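Local coordinates for protein dienelactone hydrolase (Anabaena variabilis, PDB 2O2G) that probably acts as a hydrolase of the dienelactone hydrolase family, an alpha/beta-hydrolase enzyme likely to cleave ester-type bonds, at residues I37-H42 with S96-A101; Q75-I80 with R85-D90. All blocks are in the same frame, centred on the assembly; numbering follows the deposited sequence.

Contact 1: residues I37-H42 with S96-A101; sequences IVLFAH and SRLVGA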
ATOM      1  N   ILE A  37       1.617 -10.045  -5.799  1.00 26.70           N
ATOM      2  CA  ILE A  37       2.105  -8.727  -6.138  1.00 24.24           C
ATOM      3  C   ILE A  37       1.571  -7.729  -5.116  1.00 25.88           C
ATOM      4  O   ILE A  37       0.385  -7.763  -4.746  1.00 25.68           O
ATOM      5  CB  ILE A  37       1.757  -8.301  -7.576  1.00 27.12           C
ATOM      6  CG1 ILE A  37       2.537  -7.020  -7.940  1.00 21.93           C
ATOM      7  CG2 ILE A  37       0.264  -8.134  -7.761  1.00 24.43           C
ATOM      8  CD1 ILE A  37       2.573  -6.729  -9.421  1.00 32.31           C
ATOM      9  N   VAL A  38       2.473  -6.866  -4.666  1.00 25.57           N
ATOM     10  CA  VAL A  38       2.143  -5.826  -3.713  1.00 29.22           C
ATOM     11  C   VAL A  38       2.074  -4.454  -4.397  1.00 27.52           C
ATOM     12  O   VAL A  38       3.075  -3.935  -4.913  1.00 27.03           O
ATOM     13  CB  VAL A  38       3.178  -5.801  -2.604  1.00 25.12           C
ATOM     14  CG1 VAL A  38       2.858  -4.694  -1.594  1.00 27.90           C
ATOM     15  CG2 VAL A  38       3.241  -7.187  -1.943  1.00 32.38           C
ATOM     16  N   LEU A  39       0.878  -3.886  -4.398  1.00 28.81           N
ATOM     17  CA  LEU A  39       0.652  -2.565  -4.920  1.00 26.63           C
ATOM     18  C   LEU A  39       0.817  -1.564  -3.768  1.00 28.22           C
ATOM     19  O   LEU A  39       0.160  -1.695  -2.720  1.00 22.40           O
ATOM     20  CB  LEU A  39      -0.726  -2.477  -5.534  1.00 27.49           C
ATOM     21  CG  LEU A  39      -1.168  -1.165  -6.207  1.00 29.85           C
ATOM     22  CD1 LEU A  39      -0.346  -0.691  -7.382  1.00 27.04           C
ATOM     23  CD2 LEU A  39      -2.562  -1.365  -6.683  1.00 33.32           C
ATOM     24  N   PHE A  40       1.693  -0.575  -3.967  1.00 27.41           N
ATOM     25  CA  PHE A  40       1.991   0.444  -2.946  1.00 28.13           C
ATOM     26  C   PHE A  40       1.207   1.743  -3.086  1.00 28.43           C
ATOM     27  O   PHE A  40       1.191   2.299  -4.147  1.00 32.89           O
ATOM     28  CB  PHE A  40       3.467   0.832  -3.006  1.00 27.31           C
ATOM     29  CG  PHE A  40       4.376  -0.166  -2.433  1.00 30.44           C
ATOM     30  CD1 PHE A  40       4.616  -1.352  -3.091  1.00 30.84           C
ATOM     31  CD2 PHE A  40       5.058   0.093  -1.245  1.00 31.85           C
ATOM     32  CE1 PHE A  40       5.483  -2.280  -2.562  1.00 34.87           C
ATOM     33  CE2 PHE A  40       5.941  -0.826  -0.731  1.00 34.04           C
ATOM     34  CZ  PHE A  40       6.139  -2.017  -1.374  1.00 31.84           C
ATOM     35  N   ALA A  41       0.523   2.176  -2.025  1.00 27.18           N
ATOM     36  CA  ALA A  41      -0.160   3.463  -1.952  1.00 25.05           C
ATOM     37  C   ALA A  41       0.775   4.341  -1.151  1.00 27.57           C
ATOM     38  O   ALA A  41       0.983   4.090   0.028  1.00 28.60           O
ATOM     39  CB  ALA A  41      -1.486   3.331  -1.223  1.00 30.47           C
ATOM     40  N   HIS A  42       1.361   5.341  -1.795  1.00 28.03           N
ATOM     41  CA  HIS A  42       2.315   6.228  -1.160  1.00 28.32           C
ATOM     42  C   HIS A  42       1.565   7.232  -0.304  1.00 28.54           C
ATOM     43  O   HIS A  42       0.326   7.363  -0.404  1.00 32.94           O
ATOM     44  CB  HIS A  42       3.217   6.920  -2.222  1.00 31.51           C
ATOM     45  CG  HIS A  42       2.455   7.758  -3.224  1.00 32.88           C
ATOM     46  ND1 HIS A  42       1.824   8.941  -2.890  1.00 34.90           N
ATOM     47  CD2 HIS A  42       2.217   7.573  -4.547  1.00 34.44           C
ATOM     48  CE1 HIS A  42       1.229   9.441  -3.963  1.00 36.88           C
ATOM     49  NE2 HIS A  42       1.467   8.640  -4.986  1.00 28.72           N
ATOM     50  N   SER A  96      -9.824   5.403  -5.489  1.00 23.71           N
ATOM     51  CA  SER A  96     -10.303   5.056  -6.813  1.00 24.88           C
ATOM     52  C   SER A  96      -9.100   4.798  -7.701  1.00 23.01           C
ATOM     53  O   SER A  96      -9.150   3.950  -8.566  1.00 20.33           O
ATOM     54  CB  SER A  96     -11.170   6.154  -7.440  1.00 25.26           C
ATOM     55  OG  SER A  96     -10.358   7.246  -7.881  1.00 34.71           O
ATOM     56  N   ARG A  97      -8.033   5.547  -7.514  1.00 21.79           N
ATOM     57  CA  ARG A  97      -6.832   5.352  -8.328  1.00 24.20           C
ATOM     58  C   ARG A  97      -6.210   4.013  -8.048  1.00 24.11           C
ATOM     59  O   ARG A  97      -5.782   3.321  -8.955  1.00 25.91           O
ATOM     60  CB  ARG A  97      -5.824   6.499  -8.088  1.00 23.22           C
ATOM     61  CG  ARG A  97      -6.366   7.854  -8.526  1.00 29.56           C
ATOM     62  CD  ARG A  97      -6.405   7.878 -10.045  1.00 30.43           C
ATOM     63  NE  ARG A  97      -7.043   9.042 -10.575  1.00 30.96           N
ATOM     64  CZ  ARG A  97      -6.483  10.237 -10.647  1.00 32.96           C
ATOM     65  NH1 ARG A  97      -5.255  10.437 -10.219  1.00 23.53           N
ATOM     66  NH2 ARG A  97      -7.181  11.230 -11.146  1.00 27.49           N
ATOM     67  N   LEU A  98      -6.205   3.625  -6.789  1.00 27.86           N
ATOM     68  CA  LEU A  98      -5.679   2.304  -6.384  1.00 27.99           C
ATOM     69  C   LEU A  98      -6.566   1.166  -6.944  1.00 28.53           C
ATOM     70  O   LEU A  98      -6.050   0.164  -7.439  1.00 27.87           O
ATOM     71  CB  LEU A  98      -5.608   2.253  -4.872  1.00 27.26           C
ATOM     72  CG  LEU A  98      -4.677   1.255  -4.201  1.00 39.05           C
ATOM     73  CD1 LEU A  98      -3.260   1.344  -4.785  1.00 36.95           C
ATOM     74  CD2 LEU A  98      -4.685   1.581  -2.724  1.00 42.09           C
ATOM     75  N   VAL A  99      -7.884   1.356  -6.909  1.00 26.07           N
ATOM     76  CA  VAL A  99      -8.828   0.381  -7.487  1.00 26.90           C
ATOM     77  C   VAL A  99      -8.505   0.244  -8.988  1.00 26.39           C
ATOM     78  O   VAL A  99      -8.488  -0.869  -9.498  1.00 24.03           O
ATOM     79  CB  VAL A  99     -10.314   0.810  -7.290  1.00 26.86           C
ATOM     80  CG1 VAL A  99     -11.288  -0.013  -8.130  1.00 23.65           C
ATOM     81  CG2 VAL A  99     -10.703   0.746  -5.817  1.00 27.26           C
ATOM     82  N   GLY A 100      -8.293   1.387  -9.664  1.00 27.65           N
ATOM     83  CA  GLY A 100      -7.924   1.432 -11.101  1.00 28.30           C
ATOM     84  C   GLY A 100      -6.633   0.670 -11.393  1.00 24.42           C
ATOM     85  O   GLY A 100      -6.585  -0.146 -12.332  1.00 25.50           O
ATOM     86  N   ALA A 101      -5.600   0.907 -10.596  1.00 25.22           N
ATOM     87  CA  ALA A 101      -4.341   0.148 -10.716  1.00 25.74           C
ATOM     88  C   ALA A 101      -4.497  -1.351 -10.456  1.00 24.40           C
ATOM     89  O   ALA A 101      -3.794  -2.172 -11.060  1.00 26.05           O
ATOM     90  CB  ALA A 101      -3.265   0.723  -9.797  1.00 25.40           C
TER

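Contact 2: residues Q75-I80 with R85-D90; sequences QEEEEI and RHLRFD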
ATOM      1  N   GLN A  75       1.214  13.149 -13.424  1.00 27.02           N
ATOM      2  CA  GLN A  75       2.295  14.109 -13.414  1.00 26.01           C
ATOM      3  C   GLN A  75       1.742  15.572 -13.356  1.00 27.94           C
ATOM      4  O   GLN A  75       2.207  16.429 -12.590  1.00 25.81           O
ATOM      5  CB  GLN A  75       3.066  13.875 -14.707  1.00 29.06           C
ATOM      6  CG  GLN A  75       4.197  14.799 -14.994  1.00 30.47           C
ATOM      7  CD  GLN A  75       4.855  14.436 -16.321  1.00 42.46           C
ATOM      8  OE1 GLN A  75       5.212  13.271 -16.575  1.00 38.05           O
ATOM      9  NE2 GLN A  75       4.993  15.428 -17.184  1.00 40.30           N
ATOM     10  N   GLU A  76       0.715  15.816 -14.157  1.00 23.97           N
ATOM     11  CA  GLU A  76       0.059  17.128 -14.244  1.00 27.33           C
ATOM     12  C   GLU A  76      -0.583  17.495 -12.888  1.00 24.45           C
ATOM     13  O   GLU A  76      -0.356  18.577 -12.335  1.00 24.50           O
ATOM     14  CB  GLU A  76      -0.974  17.117 -15.392  1.00 26.36           C
ATOM     15  CG  GLU A  76      -0.355  16.905 -16.825  1.00 36.27           C
ATOM     16  CD  GLU A  76       0.218  15.478 -17.110  1.00 48.81           C
ATOM     17  OE1 GLU A  76      -0.318  14.442 -16.609  1.00 28.89           O
ATOM     18  OE2 GLU A  76       1.218  15.407 -17.866  1.00 58.32           O
ATOM     19  N   GLU A  77      -1.364  16.572 -12.360  1.00 25.90           N
ATOM     20  CA  GLU A  77      -1.953  16.742 -11.038  1.00 26.03           C
ATOM     21  C   GLU A  77      -0.906  17.005  -9.951  1.00 26.38           C
ATOM     22  O   GLU A  77      -1.128  17.818  -9.079  1.00 25.47           O
ATOM     23  CB  GLU A  77      -2.717  15.484 -10.666  1.00 25.89           C
ATOM     24  CG  GLU A  77      -4.073  15.376 -11.307  1.00 25.50           C
ATOM     25  CD  GLU A  77      -4.723  14.001 -11.145  1.00 22.99           C
ATOM     26  OE1 GLU A  77      -4.107  13.049 -10.603  1.00 25.80           O
ATOM     27  OE2 GLU A  77      -5.890  13.875 -11.563  1.00 28.22           O
ATOM     28  N   GLU A  78       0.208  16.282  -9.979  1.00 26.71           N
ATOM     29  CA  GLU A  78       1.274  16.459  -8.985  1.00 27.73           C
ATOM     30  C   GLU A  78       1.794  17.896  -9.025  1.00 26.19           C
ATOM     31  O   GLU A  78       2.013  18.502  -7.980  1.00 28.04           O
ATOM     32  CB  GLU A  78       2.424  15.464  -9.191  1.00 27.21           C
ATOM     33  CG  GLU A  78       2.099  14.021  -8.813  1.00 39.44           C
ATOM     34  CD  GLU A  78       3.227  13.005  -9.145  1.00 39.03           C
ATOM     35  OE1 GLU A  78       4.248  13.406  -9.765  1.00 58.15           O
ATOM     36  OE2 GLU A  78       3.090  11.817  -8.775  1.00 42.22           O
ATOM     37  N   GLU A  79       2.000  18.452 -10.210  1.00 26.40           N
ATOM     38  CA  GLU A  79       2.435  19.858 -10.314  1.00 27.83           C
ATOM     39  C   GLU A  79       1.426  20.860  -9.716  1.00 27.35           C
ATOM     40  O   GLU A  79       1.810  21.870  -9.095  1.00 29.23           O
ATOM     41  CB  GLU A  79       2.693  20.248 -11.772  1.00 31.07           C
ATOM     42  CG  GLU A  79       3.839  19.523 -12.436  1.00 36.22           C
ATOM     43  N   ILE A  80       0.130  20.609  -9.899  1.00 23.52           N
ATOM     44  CA  ILE A  80      -0.880  21.563  -9.393  1.00 24.09           C
ATOM     45  C   ILE A  80      -1.016  21.399  -7.894  1.00 23.54           C
ATOM     46  O   ILE A  80      -1.044  22.381  -7.178  1.00 21.20           O
ATOM     47  CB  ILE A  80      -2.261  21.342 -10.074  1.00 24.95           C
ATOM     48  CG1 ILE A  80      -2.145  21.571 -11.583  1.00 25.35           C
ATOM     49  CG2 ILE A  80      -3.346  22.219  -9.435  1.00 25.40           C
ATOM     50  CD1 ILE A  80      -3.284  20.968 -12.372  1.00 33.81           C
ATOM     51  N   ARG A  85      -2.498  21.498  -2.773  1.00 23.04           N
ATOM     52  CA  ARG A  85      -2.768  20.359  -1.878  1.00 23.25           C
ATOM     53  C   ARG A  85      -4.249  19.933  -1.958  1.00 24.48           C
ATOM     54  O   ARG A  85      -4.760  19.348  -1.002  1.00 21.61           O
ATOM     55  CB  ARG A  85      -2.427  20.650  -0.426  1.00 23.98           C
ATOM     56  CG  ARG A  85      -1.052  21.142  -0.239  1.00 23.94           C
ATOM     57  CD  ARG A  85      -0.725  21.231   1.212  1.00 31.59           C
ATOM     58  NE  ARG A  85       0.649  21.693   1.329  1.00 32.56           N
ATOM     59  CZ  ARG A  85       1.172  22.204   2.427  1.00 33.18           C
ATOM     60  NH1 ARG A  85       0.471  22.296   3.549  1.00 35.69           N
ATOM     61  NH2 ARG A  85       2.419  22.624   2.391  1.00 27.23           N
ATOM     62  N   HIS A  86      -4.920  20.185  -3.092  1.00 21.41           N
ATOM     63  CA  HIS A  86      -6.358  19.903  -3.178  1.00 24.08           C
ATOM     64  C   HIS A  86      -6.669  18.447  -3.541  1.00 20.78           C
ATOM     65  O   HIS A  86      -7.845  18.059  -3.525  1.00 24.67           O
ATOM     66  CB  HIS A  86      -7.098  20.885  -4.107  1.00 24.24           C
ATOM     67  CG  HIS A  86      -7.016  20.536  -5.554  1.00 31.15           C
ATOM     68  ND1 HIS A  86      -5.863  20.687  -6.289  1.00 24.08           N
ATOM     69  CD2 HIS A  86      -7.954  20.065  -6.412  1.00 32.13           C
ATOM     70  CE1 HIS A  86      -6.082  20.295  -7.532  1.00 36.07           C
ATOM     71  NE2 HIS A  86      -7.343  19.912  -7.633  1.00 26.48           N
ATOM     72  N   LEU A  87      -5.643  17.678  -3.895  1.00 21.90           N
ATOM     73  CA  LEU A  87      -5.788  16.257  -4.256  1.00 22.77           C
ATOM     74  C   LEU A  87      -5.125  15.276  -3.319  1.00 21.78           C
ATOM     75  O   LEU A  87      -5.630  14.159  -3.121  1.00 23.58           O
ATOM     76  CB  LEU A  87      -5.208  15.992  -5.656  1.00 25.32           C
ATOM     77  CG  LEU A  87      -5.841  16.795  -6.806  1.00 22.78           C
ATOM     78  CD1 LEU A  87      -5.062  16.534  -8.072  1.00 26.88           C
ATOM     79  CD2 LEU A  87      -7.313  16.401  -6.988  1.00 19.10           C
ATOM     80  N   ARG A  88      -4.004  15.659  -2.732  1.00 23.87           N
ATOM     81  CA  ARG A  88      -3.216  14.718  -1.918  1.00 23.82           C
ATOM     82  C   ARG A  88      -3.919  14.137  -0.651  1.00 24.94           C
ATOM     83  O   ARG A  88      -3.488  13.130  -0.134  1.00 26.94           O
ATOM     84  CB  ARG A  88      -1.887  15.332  -1.486  1.00 22.14           C
ATOM     85  CG  ARG A  88      -1.992  16.512  -0.539  1.00 24.44           C
ATOM     86  CD  ARG A  88      -0.651  17.063  -0.105  1.00 26.92           C
ATOM     87  NE  ARG A  88       0.081  17.584  -1.257  1.00 24.63           N
ATOM     88  CZ  ARG A  88       1.336  18.011  -1.204  1.00 33.32           C
ATOM     89  NH1 ARG A  88       1.994  18.028  -0.050  1.00 34.76           N
ATOM     90  NH2 ARG A  88       1.936  18.453  -2.297  1.00 25.22           N
ATOM     91  N   PHE A  89      -4.948  14.786  -0.130  1.00 24.17           N
ATOM     92  CA  PHE A  89      -5.628  14.217   1.039  1.00 25.20           C
ATOM     93  C   PHE A  89      -7.021  13.684   0.671  1.00 26.67           C
ATOM     94  O   PHE A  89      -7.783  13.312   1.568  1.00 27.48           O
ATOM     95  CB  PHE A  89      -5.752  15.257   2.167  1.00 26.43           C
ATOM     96  CG  PHE A  89      -4.467  15.954   2.489  1.00 21.03           C
ATOM     97  CD1 PHE A  89      -3.351  15.216   2.914  1.00 28.09           C
ATOM     98  CD2 PHE A  89      -4.356  17.324   2.355  1.00 22.28           C
ATOM     99  CE1 PHE A  89      -2.166  15.833   3.170  1.00 28.17           C
ATOM    100  CE2 PHE A  89      -3.161  17.961   2.654  1.00 28.40           C
ATOM    101  CZ  PHE A  89      -2.066  17.206   3.050  1.00 24.15           C
ATOM    102  N   ASP A  90      -7.338  13.619  -0.626  1.00 25.68           N
ATOM    103  CA  ASP A  90      -8.675  13.205  -1.100  1.00 27.40           C
ATOM    104  C   ASP A  90      -8.713  11.693  -1.117  1.00 25.99           C
ATOM    105  O   ASP A  90      -8.359  11.042  -2.105  1.00 21.80           O
ATOM    106  CB  ASP A  90      -8.956  13.816  -2.473  1.00 25.36           C
ATOM    107  CG  ASP A  90     -10.359  13.571  -2.952  1.00 30.76           C
ATOM    108  OD1 ASP A  90     -11.016  12.577  -2.549  1.00 27.93           O
ATOM    109  OD2 ASP A  90     -10.806  14.409  -3.765  1.00 22.53           O
TER

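Contact 1: residues I37-H42 with S96-A101
Leu39 of strand 37-41 and Leu98 of helix 96-101 meet between strand and helix, and their side chains slide past one another in opposite directions. The closest point is methyl against methyl, Leu39 CD2 to Leu98 CD1 at 3.4 Å, tighter than an ordinary van der Waals contact. The same Leu98 CD1 also lies 3.6 Å from Leu39 CG, so this methyl sits alongside the branch point of Leu39. With CG of Leu39 anti to the backbone N (chi1 -178°), its two methyls are brought up against Leu98 and Ala101. Ala101 lies one turn on from Leu98, and its CB is 3.8 Å from Leu39 CD2 and 4.0 Å from Leu39 CD1, touching both prongs of the fork. Leu98 divides its own methyls between two strand residues, because its CD2 turns to Ala41 and stands 3.9 Å from Ala41 CB. Were Leu39 cut back to an alanine, Leu98 CD1 and the methyl of Ala101 would probably lose their partner on strand 37-41, and a gap would open beneath the helix. All four residues are buried, and the contact between them is purely apolar. Strand 37-41 and helix 96-101 run roughly antiparallel, 156° between their directions and axes 9.9 Å apart at closest, as befits a helix layered on the sheet of an alpha/beta-hydrolase fold. Strand 36-41 lies between strands 66-70 and 115-121; Leu68 and Tyr118 on these neighbours touch Leu39, Tyr118 also reaches Leu98, and Ile70 meets Ala101, while on the other face of the sheet Phe40 packs against helix 51-63.

Contact 2: residues Q75-I80 with R85-D90
The imidazole of His86 has CG of its sequence neighbour Leu87 on one face, 3.5 Å above the plane and displaced toward the rim, while from across the contact CG2 of Ile80 comes in obliquely to ring atom CE1 of His86 at 3.8 Å. With CG of His86 between its backbone N and carbonyl carbon (chi1 83°), the end of the ring comes nearer the helix although the side chain does not set out in that direction. Its ND1 is hydrogen-bonded to Thr84 OG1, which helps fix the rotation of the ring. A second flat group, the ring of Phe89, carries CG of Arg88 over the centre of one face at 3.5 Å; the Arg88 guanidinium in turn has Arg85 CG off toward the rim on one of its faces. Helix 75-84 ends in a short connection that doubles back beside it before helix 91-107 starts. Arg85 leaves the helical conformation with a positive phi of 55°, Leu87 to Asp90 form a type I beta turn, and Asp90 is the N-cap of the following helix, its side chain capping a backbone N there. Within this connection between the two helices Leu87 and Glu77 cross at about a right angle. The methyl CD1 of Leu87 rests on the aliphatic part of the glutamate, 3.6 Å from Glu77 CG and 3.7 Å from Glu77 CB. Beyond CG the Glu77 chain is extended (chi2 169°), carrying the carboxylate past the leucine, and OE1 there accepts from Thr74 N. Asp81, on the same helix, receives Leu87 N at OD1 and pairs with Arg88 NE through OD2.

Both segments of contact 2 fall between those of contact 1 in sequence: strand 36-41 comes first, then helix 75-84 and the turn after it, then helix 91-107. Their centres lie 16 Å apart, contact 1 buried about 7 Å from the centre of the chain and contact 2 at the surface, about 18 Å from it. One salt bridge joins them directly, from Arg97 NH1 to Glu77 OE1 at 2.9 Å. Helix 91-107, packed on the central sheet, is therefore tied to the outlying helix that precedes it. Ala41, in contact 1, touches a probable nucleophile elbow, whereas contact 2 lies where helix 75-84 turns back into helix 91-107, at the surface.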